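Sialidase B (Streptococcus pneumoniae serotype 4, PDB 4XJW) cleaves terminal sialic acids from oligosaccharides, glycoproteins and glycolipids as a family 33 glycosidase that acts as an intramolecular trans-sialidase. Local coordinates at residues 43-52 with 64-74; 30-41 with 103-114. The protein carries 1 engineered substitution. One frame throughout, in Å; residues are numbered along the deposited sequence.

Interaction 1: 43-52 with 64-74; sequences PNSLQALFGL and FSIFMRDSGEI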
loop_
_atom_site.group_PDB
_atom_site.type_symbol
_atom_site.label_atom_id
_atom_site.label_comp_id
_atom_site.label_asym_id
_atom_site.label_seq_id
_atom_site.Cartn_x
_atom_site.Cartn_y
_atom_site.Cartn_z
ATOM N N PRO A 43 2.666 -19.614 -15.996
ATOM C CA PRO A 43 1.270 -20.046 -16.144
ATOM C C PRO A 43 0.652 -19.629 -17.474
ATOM O O PRO A 43 1.053 -18.626 -18.058
ATOM C CB PRO A 43 0.560 -19.286 -15.027
ATOM C CG PRO A 43 1.387 -18.030 -14.857
ATOM C CD PRO A 43 2.800 -18.514 -15.017
ATOM N N ASN A 44 -0.330 -20.396 -17.934
ATOM C CA ASN A 44 -1.154 -19.974 -19.064
ATOM C C ASN A 44 -2.072 -18.842 -18.596
ATOM O O ASN A 44 -2.170 -18.597 -17.390
ATOM C CB ASN A 44 -1.966 -21.159 -19.602
ATOM C CG ASN A 44 -1.087 -22.289 -20.123
ATOM O OD1 ASN A 44 -0.085 -22.052 -20.791
ATOM N ND2 ASN A 44 -1.457 -23.526 -19.800
ATOM N N SER A 45 -2.736 -18.144 -19.520
ATOM C CA SER A 45 -3.531 -16.972 -19.136
ATOM C C SER A 45 -4.645 -17.305 -18.131
ATOM O O SER A 45 -4.899 -16.533 -17.200
ATOM C CB SER A 45 -4.097 -16.252 -20.368
ATOM O OG SER A 45 -4.914 -17.111 -21.130
ATOM N N LEU A 46 -5.279 -18.460 -18.318
ATOM C CA LEU A 46 -6.296 -18.980 -17.403
ATOM C C LEU A 46 -6.121 -20.489 -17.324
ATOM O O LEU A 46 -6.133 -21.168 -18.352
ATOM C CB LEU A 46 -7.712 -18.654 -17.891
ATOM C CG LEU A 46 -8.841 -19.352 -17.119
ATOM C CD1 LEU A 46 -8.911 -18.874 -15.677
ATOM C CD2 LEU A 46 -10.189 -19.171 -17.786
ATOM N N GLN A 47 -5.940 -21.015 -16.114
ATOM C CA GLN A 47 -5.727 -22.446 -15.947
ATOM C C GLN A 47 -6.317 -22.980 -14.652
ATOM O O GLN A 47 -6.258 -22.314 -13.614
ATOM C CB GLN A 47 -4.237 -22.786 -16.013
ATOM C CG GLN A 47 -3.342 -22.041 -15.016
ATOM C CD GLN A 47 -1.870 -22.351 -15.225
ATOM O OE1 GLN A 47 -1.421 -22.576 -16.356
ATOM N NE2 GLN A 47 -1.111 -22.380 -14.140
ATOM N N ALA A 48 -6.905 -24.176 -14.732
ATOM C CA ALA A 48 -7.433 -24.858 -13.556
ATOM C C ALA A 48 -6.339 -25.683 -12.894
ATOM O O ALA A 48 -5.601 -26.410 -13.570
ATOM C CB ALA A 48 -8.625 -25.752 -13.935
ATOM N N LEU A 49 -6.227 -25.569 -11.574
ATOM C CA LEU A 49 -5.281 -26.377 -10.832
ATOM C C LEU A 49 -5.934 -27.695 -10.408
ATOM O O LEU A 49 -5.297 -28.752 -10.417
ATOM C CB LEU A 49 -4.777 -25.606 -9.609
ATOM C CG LEU A 49 -4.021 -24.323 -9.962
ATOM C CD1 LEU A 49 -3.642 -23.533 -8.719
ATOM C CD2 LEU A 49 -2.786 -24.628 -10.801
ATOM N N PHE A 50 -7.214 -27.624 -10.058
ATOM C CA PHE A 50 -7.959 -28.764 -9.541
ATOM C C PHE A 50 -9.383 -28.657 -10.033
ATOM O O PHE A 50 -9.965 -27.569 -10.026
ATOM C CB PHE A 50 -7.921 -28.759 -8.003
ATOM C CG PHE A 50 -8.830 -29.771 -7.357
ATOM C CD1 PHE A 50 -8.413 -31.083 -7.170
ATOM C CD2 PHE A 50 -10.097 -29.403 -6.920
ATOM C CE1 PHE A 50 -9.250 -32.014 -6.566
ATOM C CE2 PHE A 50 -10.937 -30.327 -6.311
ATOM C CZ PHE A 50 -10.511 -31.633 -6.136
ATOM N N GLY A 51 -9.936 -29.785 -10.475
ATOM C CA GLY A 51 -11.309 -29.841 -10.939
ATOM C C GLY A 51 -12.045 -31.073 -10.439
ATOM O O GLY A 51 -11.471 -32.163 -10.323
ATOM N N LEU A 52 -13.315 -30.881 -10.103
ATOM C CA LEU A 52 -14.234 -31.973 -9.810
ATOM C C LEU A 52 -15.428 -31.766 -10.721
ATOM O O LEU A 52 -16.133 -30.761 -10.591
ATOM C CB LEU A 52 -14.719 -31.912 -8.366
ATOM C CG LEU A 52 -13.769 -32.309 -7.247
ATOM C CD1 LEU A 52 -14.386 -31.938 -5.912
ATOM C CD2 LEU A 52 -13.481 -33.799 -7.311
ATOM N N PHE A 64 -16.790 -28.130 -10.098
ATOM C CA PHE A 64 -16.058 -27.292 -9.167
ATOM C C PHE A 64 -14.644 -27.155 -9.694
ATOM O O PHE A 64 -14.055 -28.121 -10.185
ATOM C CB PHE A 64 -16.019 -27.946 -7.798
ATOM C CG PHE A 64 -15.018 -27.321 -6.856
ATOM C CD1 PHE A 64 -15.230 -26.045 -6.357
ATOM C CD2 PHE A 64 -13.878 -28.013 -6.467
ATOM C CE1 PHE A 64 -14.323 -25.464 -5.482
ATOM C CE2 PHE A 64 -12.960 -27.440 -5.593
ATOM C CZ PHE A 64 -13.182 -26.162 -5.112
ATOM N N SER A 65 -14.085 -25.959 -9.595
ATOM C CA SER A 65 -12.709 -25.773 -10.014
ATOM C C SER A 65 -12.013 -24.766 -9.121
ATOM O O SER A 65 -12.654 -23.847 -8.599
ATOM C CB SER A 65 -12.647 -25.297 -11.462
ATOM O OG SER A 65 -13.054 -23.939 -11.563
ATOM N N ILE A 66 -10.715 -24.982 -8.911
ATOM C CA ILE A 66 -9.829 -23.961 -8.368
ATOM C C ILE A 66 -8.965 -23.495 -9.536
ATOM O O ILE A 66 -8.240 -24.293 -10.135
ATOM C CB ILE A 66 -8.944 -24.515 -7.236
ATOM C CG1 ILE A 66 -9.798 -24.954 -6.048
ATOM C CG2 ILE A 66 -7.924 -23.466 -6.805
ATOM C CD1 ILE A 66 -9.042 -25.839 -5.032
ATOM N N PHE A 67 -9.052 -22.214 -9.883
ATOM C CA PHE A 67 -8.311 -21.708 -11.044
ATOM C C PHE A 67 -7.405 -20.535 -10.691
ATOM O O PHE A 67 -7.531 -19.931 -9.612
ATOM C CB PHE A 67 -9.261 -21.305 -12.183
ATOM C CG PHE A 67 -10.117 -20.100 -11.867
ATOM C CD1 PHE A 67 -9.673 -18.815 -12.168
ATOM C CD2 PHE A 67 -11.359 -20.254 -11.258
ATOM C CE1 PHE A 67 -10.447 -17.706 -11.862
ATOM C CE2 PHE A 67 -12.150 -19.151 -10.961
ATOM C CZ PHE A 67 -11.685 -17.867 -11.258
ATOM N N MET A 68 -6.490 -20.224 -11.605
ATOM C CA MET A 68 -5.659 -19.033 -11.501
ATOM C C MET A 68 -5.533 -18.363 -12.860
ATOM O O MET A 68 -5.870 -18.945 -13.903
ATOM C CB MET A 68 -4.262 -19.360 -10.978
ATOM C CG MET A 68 -3.470 -20.282 -11.894
ATOM S SD MET A 68 -1.773 -20.555 -11.334
ATOM C CE MET A 68 -0.982 -19.024 -11.814
ATOM N N ARG A 69 -5.038 -17.135 -12.839
ATOM C CA ARG A 69 -4.776 -16.380 -14.059
ATOM C C ARG A 69 -3.331 -15.931 -14.051
ATOM O O ARG A 69 -2.699 -15.869 -12.987
ATOM C CB ARG A 69 -5.692 -15.156 -14.162
ATOM C CG ARG A 69 -7.165 -15.478 -14.324
ATOM C CD ARG A 69 -7.973 -14.213 -14.600
ATOM N NE ARG A 69 -9.406 -14.483 -14.692
ATOM C CZ ARG A 69 -10.041 -14.815 -15.815
ATOM N NH1 ARG A 69 -9.377 -14.926 -16.959
ATOM N NH2 ARG A 69 -11.347 -15.052 -15.793
ATOM N N ASP A 70 -2.800 -15.615 -15.228
ATOM C CA ASP A 70 -1.404 -15.198 -15.300
ATOM C C ASP A 70 -1.168 -13.788 -14.735
ATOM O O ASP A 70 -0.045 -13.293 -14.745
ATOM C CB ASP A 70 -0.829 -15.360 -16.715
ATOM C CG ASP A 70 -1.455 -14.417 -17.725
ATOM O OD1 ASP A 70 -2.344 -13.631 -17.348
ATOM O OD2 ASP A 70 -1.054 -14.484 -18.907
ATOM N N SER A 71 -2.237 -13.167 -14.239
ATOM C CA SER A 71 -2.170 -11.894 -13.528
ATOM C C SER A 71 -1.872 -12.134 -12.059
ATOM O O SER A 71 -1.562 -11.198 -11.328
ATOM C CB SER A 71 -3.522 -11.198 -13.605
ATOM O OG SER A 71 -4.502 -11.991 -12.951
ATOM N N GLY A 72 -1.993 -13.387 -11.630
ATOM C CA GLY A 72 -1.816 -13.725 -10.229
ATOM C C GLY A 72 -3.132 -13.887 -9.486
ATOM O O GLY A 72 -3.126 -14.158 -8.282
ATOM N N GLU A 73 -4.254 -13.716 -10.190
ATOM C CA GLU A 73 -5.575 -13.926 -9.608
ATOM C C GLU A 73 -5.796 -15.399 -9.259
ATOM O O GLU A 73 -5.341 -16.284 -9.983
ATOM C CB GLU A 73 -6.641 -13.450 -10.600
ATOM C CG GLU A 73 -8.094 -13.726 -10.206
ATOM C CD GLU A 73 -9.054 -13.135 -11.210
ATOM O OE1 GLU A 73 -8.815 -11.986 -11.630
ATOM O OE2 GLU A 73 -10.019 -13.831 -11.596
ATOM N N ILE A 74 -6.485 -15.658 -8.152
ATOM C CA ILE A 74 -6.920 -17.004 -7.797
ATOM C C ILE A 74 -8.440 -16.988 -7.657
ATOM O O ILE A 74 -9.021 -15.979 -7.248
ATOM C CB ILE A 74 -6.267 -17.481 -6.468
ATOM C CG1 ILE A 74 -6.349 -19.004 -6.310
ATOM C CG2 ILE A 74 -6.918 -16.806 -5.274
ATOM C CD1 ILE A 74 -5.392 -19.768 -7.212
HETATM O O HOH W 1 0.440 -16.881 -20.064
HETATM O O HOH W 2 -6.687 -14.456 -17.814
#
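Gln47 and Met68 lie side by side on one face of the sheet and point the same way. Met68 CG packs 3.6 Å from Gln47 CG, and the amide nitrogen NE2 of Gln47 makes a weak hydrogen bond of 3.4 Å to Met68 SD. A bend at the last torsion of Met68 (chi3 -77°) brings CE to within 3.6 Å of Pro43 CB, the two side chains crossing at about a right angle. The other end of the Gln47 amide is fixed as well: OE1 takes the backbone N-H of Asn44, which stands above the plane of the Gln47 amide, and that of Lys164. Further along the same face Phe50 and Phe64 meet rim to rim, CE2 to CE2 3.6 Å, their planes 66° apart. On the other face Leu46 CD1 sits 4.1 Å above the centre of the Arg69 guanidinium and also touches Phe67 CD1. The guanidinium is held at its edge by a salt bridge from NE to Glu73 OE2 and by a water that NH1 shares with Ser45 O. Between the two faces runs the antiparallel pairing, interrupted where Leu49 N (2.8 Å) and, weakly, Phe50 N both point to Ile66 O. This is a classic beta bulge, which shifts the register by one residue within a hairpin of the N-terminal concanavalin-like domain.

Interaction 2: 30-41 with 103-114; sequences ESQTVVMKFKAD and AVENTLVFVSDS
Strands 32-39 and 106-113 pair antiparallel at 163° with unbroken register, each hydrogen-bonded pair from Gln32-Ser112 to Phe38-Asn106 joined by two backbone bonds. Lys37 and Thr107 lie side by side on one face, NZ donating to Thr107 OG1 over 2.8 Å. Glu105 runs obliquely across the lysine chain, its OE1 3.3 Å from Lys37 CD and in a salt bridge with NZ at 3.6 Å. Pro186 O takes a further bond from NZ and Ser188 OG binds OE1, so each charged end is also tied to a residue outside the two strands. On the opposite face the Phe38 ring is brought across to Asn106 of the partner strand, with CG between the backbone N and the carbonyl carbon (chi1 75°). Asn106 CB lies 3.8 Å above the ring plane, toward the rim, in a CH-pi contact, while Leu108 CB meets the ring edge, 4.0 Å from Phe38 CE1. The Asn106 amide is held by Asn124 and Trp96 and adds a weak bond from ND2 to Phe38 O. Beyond the strand ends, Ser31 OG and Ser114 OG share a short hydrogen bond of 2.6 Å. In the sheet, strand 32-39 is flanked on its other edge by 166-173 and 106-113 by 118-123, while Val34, Phe38 and Leu108 pack onto strand 63-69.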
loop_
_atom_site.group_PDB
_atom_site.type_symbol
_atom_site.label_atom_id
_atom_site.label_comp_id
_atom_site.label_asym_id
_atom_site.label_seq_id
_atom_site.Cartn_x
_atom_site.Cartn_y
_atom_site.Cartn_z
ATOM N N GLU A 30 -20.882 -32.731 3.310
ATOM C CA GLU A 30 -21.066 -31.507 2.542
ATOM C C GLU A 30 -19.976 -30.462 2.746
ATOM O O GLU A 30 -20.009 -29.398 2.116
ATOM C CB GLU A 30 -22.433 -30.904 2.848
ATOM C CG GLU A 30 -23.601 -31.750 2.362
ATOM C CD GLU A 30 -24.923 -31.228 2.875
ATOM O OE1 GLU A 30 -24.932 -30.675 3.993
ATOM O OE2 GLU A 30 -25.937 -31.363 2.160
ATOM N N SER A 31 -19.017 -30.761 3.611
ATOM C CA SER A 31 -17.922 -29.837 3.875
ATOM C C SER A 31 -16.580 -30.435 3.482
ATOM O O SER A 31 -16.284 -31.589 3.804
ATOM C CB SER A 31 -17.921 -29.411 5.345
ATOM O OG SER A 31 -19.091 -28.684 5.653
ATOM N N GLN A 32 -15.758 -29.641 2.803
ATOM C CA GLN A 32 -14.451 -30.107 2.349
ATOM C C GLN A 32 -13.404 -29.013 2.482
ATOM O O GLN A 32 -13.717 -27.823 2.444
ATOM C CB GLN A 32 -14.504 -30.580 0.890
ATOM C CG GLN A 32 -14.910 -32.046 0.693
ATOM C CD GLN A 32 -16.404 -32.286 0.845
ATOM O OE1 GLN A 32 -17.222 -31.413 0.548
ATOM N NE2 GLN A 32 -16.768 -33.485 1.306
ATOM N N THR A 33 -12.156 -29.431 2.638
ATOM C CA THR A 33 -11.033 -28.512 2.609
ATOM C C THR A 33 -10.018 -29.066 1.637
ATOM O O THR A 33 -9.703 -30.256 1.680
ATOM C CB THR A 33 -10.407 -28.367 4.001
ATOM O OG1 THR A 33 -11.363 -27.758 4.871
ATOM C CG2 THR A 33 -9.159 -27.502 3.951
ATOM N N VAL A 34 -9.522 -28.207 0.751
ATOM C CA VAL A 34 -8.459 -28.579 -0.177
ATOM C C VAL A 34 -7.192 -27.836 0.232
ATOM O O VAL A 34 -7.217 -26.620 0.412
ATOM C CB VAL A 34 -8.824 -28.224 -1.631
ATOM C CG1 VAL A 34 -7.681 -28.605 -2.561
ATOM C CG2 VAL A 34 -10.109 -28.918 -2.048
ATOM N N VAL A 35 -6.092 -28.564 0.412
ATOM C CA VAL A 35 -4.801 -27.934 0.650
ATOM C C VAL A 35 -3.877 -28.274 -0.504
ATOM O O VAL A 35 -3.693 -29.447 -0.843
ATOM C CB VAL A 35 -4.174 -28.390 1.977
ATOM C CG1 VAL A 35 -2.798 -27.773 2.142
ATOM C CG2 VAL A 35 -5.053 -27.989 3.144
ATOM N N MET A 36 -3.320 -27.246 -1.132
ATOM C CA MET A 36 -2.521 -27.430 -2.338
ATOM C C MET A 36 -1.247 -26.609 -2.257
ATOM O O MET A 36 -1.300 -25.389 -2.116
ATOM C CB MET A 36 -3.303 -26.983 -3.569
ATOM C CG MET A 36 -3.842 -28.103 -4.419
ATOM S SD MET A 36 -4.395 -27.487 -6.019
ATOM C CE MET A 36 -2.931 -26.601 -6.520
ATOM N N LYS A 37 -0.101 -27.275 -2.332
ATOM C CA LYS A 37 1.170 -26.583 -2.491
ATOM C C LYS A 37 1.579 -26.684 -3.951
ATOM O O LYS A 37 1.744 -27.790 -4.482
ATOM C CB LYS A 37 2.230 -27.168 -1.559
ATOM C CG LYS A 37 2.054 -26.688 -0.123
ATOM C CD LYS A 37 2.894 -27.469 0.867
ATOM C CE LYS A 37 2.815 -26.829 2.251
ATOM N NZ LYS A 37 3.352 -25.423 2.250
ATOM N N PHE A 38 1.708 -25.540 -4.619
ATOM C CA PHE A 38 1.932 -25.558 -6.061
ATOM C C PHE A 38 2.834 -24.433 -6.549
ATOM O O PHE A 38 2.956 -23.376 -5.912
ATOM C CB PHE A 38 0.594 -25.512 -6.813
ATOM C CG PHE A 38 -0.062 -24.152 -6.816
ATOM C CD1 PHE A 38 -0.874 -23.760 -5.761
ATOM C CD2 PHE A 38 0.136 -23.272 -7.874
ATOM C CE1 PHE A 38 -1.480 -22.515 -5.765
ATOM C CE2 PHE A 38 -0.460 -22.027 -7.873
ATOM C CZ PHE A 38 -1.269 -21.650 -6.813
ATOM N N LYS A 39 3.456 -24.671 -7.696
ATOM C CA LYS A 39 4.313 -23.694 -8.334
ATOM C C LYS A 39 3.772 -23.416 -9.715
ATOM O O LYS A 39 3.267 -24.322 -10.390
ATOM C CB LYS A 39 5.741 -24.216 -8.464
ATOM C CG LYS A 39 6.381 -24.629 -7.152
ATOM C CD LYS A 39 7.733 -25.266 -7.389
ATOM C CE LYS A 39 8.433 -25.536 -6.072
ATOM N NZ LYS A 39 9.711 -26.266 -6.271
ATOM N N ALA A 40 3.867 -22.160 -10.139
ATOM C CA ALA A 40 3.487 -21.776 -11.490
ATOM C C ALA A 40 4.248 -20.523 -11.868
ATOM O O ALA A 40 3.788 -19.408 -11.615
ATOM C CB ALA A 40 1.978 -21.528 -11.584
ATOM N N ASP A 41 5.414 -20.705 -12.472
ATOM C CA ASP A 41 6.244 -19.570 -12.844
ATOM C C ASP A 41 6.117 -19.224 -14.324
ATOM O O ASP A 41 6.638 -18.203 -14.776
ATOM C CB ASP A 41 7.706 -19.797 -12.447
ATOM C CG ASP A 41 8.317 -21.018 -13.106
ATOM O OD1 ASP A 41 7.560 -21.906 -13.547
ATOM O OD2 ASP A 41 9.563 -21.093 -13.162
ATOM N N ALA A 103 11.070 -20.911 -8.698
ATOM C CA ALA A 103 9.619 -20.903 -8.555
ATOM C C ALA A 103 9.215 -20.989 -7.081
ATOM O O ALA A 103 9.773 -21.785 -6.312
ATOM C CB ALA A 103 8.995 -22.047 -9.347
ATOM N N VAL A 104 8.245 -20.159 -6.697
ATOM C CA VAL A 104 7.733 -20.125 -5.329
ATOM C C VAL A 104 6.703 -21.213 -5.095
ATOM O O VAL A 104 5.829 -21.437 -5.930
ATOM C CB VAL A 104 7.095 -18.753 -5.015
ATOM C CG1 VAL A 104 6.276 -18.798 -3.709
ATOM C CG2 VAL A 104 8.170 -17.676 -4.949
ATOM N N GLU A 105 6.807 -21.892 -3.957
ATOM C CA GLU A 105 5.781 -22.838 -3.565
ATOM C C GLU A 105 4.667 -22.086 -2.865
ATOM O O GLU A 105 4.801 -21.713 -1.704
ATOM C CB GLU A 105 6.339 -23.920 -2.643
ATOM C CG GLU A 105 5.246 -24.853 -2.134
ATOM C CD GLU A 105 5.794 -26.126 -1.520
ATOM O OE1 GLU A 105 5.712 -26.272 -0.285
ATOM O OE2 GLU A 105 6.294 -26.981 -2.282
ATOM N N ASN A 106 3.578 -21.842 -3.587
ATOM C CA ASN A 106 2.397 -21.235 -2.989
ATOM C C ASN A 106 1.620 -22.246 -2.188
ATOM O O ASN A 106 1.520 -23.411 -2.583
ATOM C CB ASN A 106 1.464 -20.680 -4.060
ATOM C CG ASN A 106 2.106 -19.594 -4.889
ATOM O OD1 ASN A 106 2.176 -18.430 -4.472
ATOM N ND2 ASN A 106 2.588 -19.965 -6.065
ATOM N N THR A 107 1.067 -21.803 -1.066
ATOM C CA THR A 107 0.278 -22.687 -0.220
ATOM C C THR A 107 -1.166 -22.221 -0.266
ATOM O O THR A 107 -1.507 -21.150 0.253
ATOM C CB THR A 107 0.779 -22.696 1.243
ATOM O OG1 THR A 107 2.169 -23.055 1.278
ATOM C CG2 THR A 107 -0.016 -23.704 2.095
ATOM N N LEU A 108 -2.014 -23.028 -0.892
ATOM C CA LEU A 108 -3.414 -22.671 -1.070
ATOM C C LEU A 108 -4.274 -23.530 -0.144
ATOM O O LEU A 108 -4.083 -24.733 -0.059
ATOM C CB LEU A 108 -3.800 -22.840 -2.540
ATOM C CG LEU A 108 -5.248 -22.557 -2.934
ATOM C CD1 LEU A 108 -5.331 -22.035 -4.366
ATOM C CD2 LEU A 108 -6.129 -23.807 -2.789
ATOM N N VAL A 109 -5.205 -22.903 0.565
ATOM C CA VAL A 109 -6.167 -23.635 1.389
ATOM C C VAL A 109 -7.572 -23.147 1.061
ATOM O O VAL A 109 -7.880 -21.965 1.240
ATOM C CB VAL A 109 -5.922 -23.411 2.888
ATOM C CG1 VAL A 109 -6.942 -24.207 3.718
ATOM C CG2 VAL A 109 -4.507 -23.822 3.258
ATOM N N PHE A 110 -8.435 -24.050 0.602
ATOM C CA PHE A 110 -9.797 -23.663 0.270
ATOM C C PHE A 110 -10.755 -24.411 1.175
ATOM O O PHE A 110 -10.705 -25.637 1.252
ATOM C CB PHE A 110 -10.124 -23.958 -1.189
ATOM C CG PHE A 110 -11.547 -23.628 -1.553
ATOM C CD1 PHE A 110 -11.962 -22.310 -1.621
ATOM C CD2 PHE A 110 -12.465 -24.642 -1.805
ATOM C CE1 PHE A 110 -13.273 -21.989 -1.945
ATOM C CE2 PHE A 110 -13.779 -24.338 -2.132
ATOM C CZ PHE A 110 -14.182 -23.005 -2.206
ATOM N N VAL A 111 -11.595 -23.664 1.882
ATOM C CA VAL A 111 -12.541 -24.262 2.822
ATOM C C VAL A 111 -13.984 -24.093 2.322
ATOM O O VAL A 111 -14.450 -22.975 2.070
ATOM C CB VAL A 111 -12.375 -23.654 4.230
ATOM C CG1 VAL A 111 -13.344 -24.312 5.196
ATOM C CG2 VAL A 111 -10.934 -23.835 4.716
ATOM N N SER A 112 -14.683 -25.217 2.167
ATOM C CA SER A 112 -16.078 -25.237 1.744
ATOM C C SER A 112 -16.926 -25.704 2.933
ATOM O O SER A 112 -16.950 -26.891 3.261
ATOM C CB SER A 112 -16.235 -26.175 0.539
ATOM O OG SER A 112 -17.555 -26.196 0.041
ATOM N N ASP A 113 -17.613 -24.759 3.569
ATOM C CA ASP A 113 -18.214 -24.973 4.883
ATOM C C ASP A 113 -19.737 -24.984 4.800
ATOM O O ASP A 113 -20.373 -23.932 4.700
ATOM C CB ASP A 113 -17.746 -23.866 5.835
ATOM C CG ASP A 113 -18.153 -24.108 7.279
ATOM O OD1 ASP A 113 -18.971 -25.012 7.535
ATOM O OD2 ASP A 113 -17.650 -23.376 8.153
ATOM N N SER A 114 -20.321 -26.179 4.853
ATOM C CA SER A 114 -21.768 -26.324 4.724
ATOM C C SER A 114 -22.572 -25.738 5.888
ATOM O O SER A 114 -23.647 -25.169 5.682
ATOM C CB SER A 114 -22.159 -27.787 4.468
ATOM O OG SER A 114 -21.723 -28.657 5.494
HETATM O O HOH W 3 -18.224 -28.801 0.200
HETATM O O HOH W 4 -19.012 -27.570 8.304
HETATM O O HOH W 5 11.410 -23.926 -7.048
HETATM O O HOH W 6 5.171 -20.349 -8.341
#

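How the interactions relate
After strands 5-13 and 17-18 the chain lays down 30-41, then turns into 43-52, doubles back as 64-74 in a hairpin, and returns much later as 103-114. Interaction 1 closes a short loop, with 11 residues between its segments; interaction 2 closes a longer one of 61 residues that contains the whole of it, so the contacts nest and do not cross. They belong to two different antiparallel sheets of the N-terminal domain, packed face to face as in a concanavalin-like sandwich. Their centres are 12 Å apart, and apolar side chains bridge them: Phe64 CZ reaches Phe110 CE2 at 3.5 Å, and Leu49 lies against Met36 and Phe38.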